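Local coordinates for protein aldo-keto reductase family 1, member B4 (Aldose reductase) (Schistosoma japonicum, PDB 4HBK) that probably reduces aldehydes and sugars to alcohols at the expense of NADPH, as an aldose reductase of the aldo-keto reductase family, at residues A[201-204]-A[210-213]. Sequence-based numbering, arbitrary orientation.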
loop_
_atom_site.group_PDB
_atom_site.type_symbol
_atom_site.label_atom_id
_atom_site.label_comp_id
_atom_site.label_asym_id
_atom_site.label_seq_id
_atom_site.Cartn_x
_atom_site.Cartn_y
_atom_site.Cartn_z
ATOM N N GLN A 201 -18.146 -1.582 -0.356
ATOM C CA GLN A 201 -19.526 -1.309 0.032
ATOM C C GLN A 201 -19.943 -2.246 1.155
ATOM O O GLN A 201 -20.432 -1.806 2.187
ATOM C CB GLN A 201 -20.477 -1.457 -1.161
ATOM C CG GLN A 201 -20.484 -0.245 -2.103
ATOM C CD GLN A 201 -21.273 -0.490 -3.392
ATOM O OE1 GLN A 201 -21.216 -1.573 -3.975
ATOM N NE2 GLN A 201 -22.010 0.520 -3.837
ATOM N N ASN A 202 -19.721 -3.540 0.960
ATOM C CA ASN A 202 -20.103 -4.539 1.945
ATOM C C ASN A 202 -19.412 -4.347 3.291
ATOM O O ASN A 202 -20.041 -4.493 4.337
ATOM C CB ASN A 202 -19.819 -5.948 1.431
ATOM C CG ASN A 202 -20.124 -7.011 2.468
ATOM O OD1 ASN A 202 -21.284 -7.244 2.801
ATOM N ND2 ASN A 202 -19.085 -7.663 2.984
ATOM N N ILE A 203 -18.117 -4.047 3.267
ATOM C CA ILE A 203 -17.389 -3.771 4.504
ATOM C C ILE A 203 -18.025 -2.578 5.228
ATOM O O ILE A 203 -18.249 -2.619 6.442
ATOM C CB ILE A 203 -15.891 -3.462 4.238
ATOM C CG1 ILE A 203 -15.107 -4.744 3.939
ATOM C CG2 ILE A 203 -15.278 -2.735 5.428
ATOM C CD1 ILE A 203 -14.862 -5.587 5.153
ATOM N N LEU A 204 -18.320 -1.520 4.478
ATOM C CA LEU A 204 -18.872 -0.297 5.067
ATOM C C LEU A 204 -20.285 -0.499 5.599
ATOM O O LEU A 204 -20.708 0.173 6.542
ATOM C CB LEU A 204 -18.884 0.848 4.048
ATOM C CG LEU A 204 -17.561 1.539 3.732
ATOM C CD1 LEU A 204 -17.728 2.384 2.489
ATOM C CD2 LEU A 204 -17.143 2.394 4.917
ATOM N N LYS A 210 -14.874 2.178 10.347
ATOM C CA LYS A 210 -14.705 2.260 8.908
ATOM C C LYS A 210 -13.250 2.080 8.495
ATOM O O LYS A 210 -12.329 2.459 9.217
ATOM C CB LYS A 210 -15.269 3.579 8.373
ATOM C CG LYS A 210 -16.777 3.682 8.560
ATOM C CD LYS A 210 -17.425 4.614 7.549
ATOM C CE LYS A 210 -17.570 6.014 8.085
ATOM N NZ LYS A 210 -18.698 6.744 7.416
ATOM N N PRO A 211 -13.038 1.463 7.338
ATOM C CA PRO A 211 -11.688 1.428 6.776
ATOM C C PRO A 211 -11.229 2.864 6.591
ATOM O O PRO A 211 -12.053 3.703 6.216
ATOM C CB PRO A 211 -11.887 0.733 5.425
ATOM C CG PRO A 211 -13.410 0.740 5.181
ATOM C CD PRO A 211 -14.019 0.731 6.524
ATOM N N ALA A 212 -9.961 3.148 6.891
ATOM C CA ALA A 212 -9.402 4.489 6.751
ATOM C C ALA A 212 -8.660 4.652 5.433
ATOM O O ALA A 212 -8.398 5.773 4.983
ATOM C CB ALA A 212 -8.448 4.786 7.905
ATOM N N ASN A 213 -8.302 3.533 4.814
ATOM C CA ASN A 213 -7.436 3.591 3.651
ATOM C C ASN A 213 -7.639 2.401 2.720
ATOM O O ASN A 213 -7.940 1.293 3.170
ATOM C CB ASN A 213 -5.976 3.689 4.111
ATOM C CG ASN A 213 -4.991 3.632 2.967
ATOM O OD1 ASN A 213 -4.380 2.589 2.722
ATOM N ND2 ASN A 213 -4.810 4.754 2.268
#
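Pro211 turns the CG-CD side of its ring to two neighbouring residues of the preceding helix, Ile203 and Leu204, and the contact illustrates how a connecting loop can be packed back on the helix it leaves by carbon-to-carbon contact. The apolar part centres on this ring. Its CD lies 3.8 Å from Ile203 CG2 and 3.9 Å from Leu204 CD2, so the two methyls share one ring carbon. CG of the proline is only slightly farther off, 4.0 Å from Ile203 CG2. Ile203 offers its short branch: chi1 of -76° sets CG1 beside the backbone N and leaves CG2 anti to that N, directed at the proline.

The second kind of contact uses the aliphatic stem of a charged residue. Lys210 runs across the end of Leu204 at roughly a right angle, and its CD presses to 3.5 Å from Leu204 CD2, a tight approach for two carbons. Lys210 CG follows at 3.9 Å from the same methyl. Leu204 CD2 is thus bordered by both the lysine stem and the proline ring. The lysine chain bends about its CG-CD bond (chi3 -94°), and this residue forms the exposed margin of the contact, whereas Ile203 and Pro211 are buried.

In the (beta/alpha)8 barrel of this family, the contact folds the loop that leads to strand 213-217 back on helix 197-206, at the end of the barrel where strands begin and away from the predicted catalytic residues. Trp175 of helix 171-183 touches both Ile203 and Pro211, and Tyr230 of helix 225-233 packs on Leu204. Just beyond the proline, Ala212 and Asn213 make backbone hydrogen bonds to Ile190 and Leu192 of strand 187-193, respectively, leading the chain into the parallel sheet.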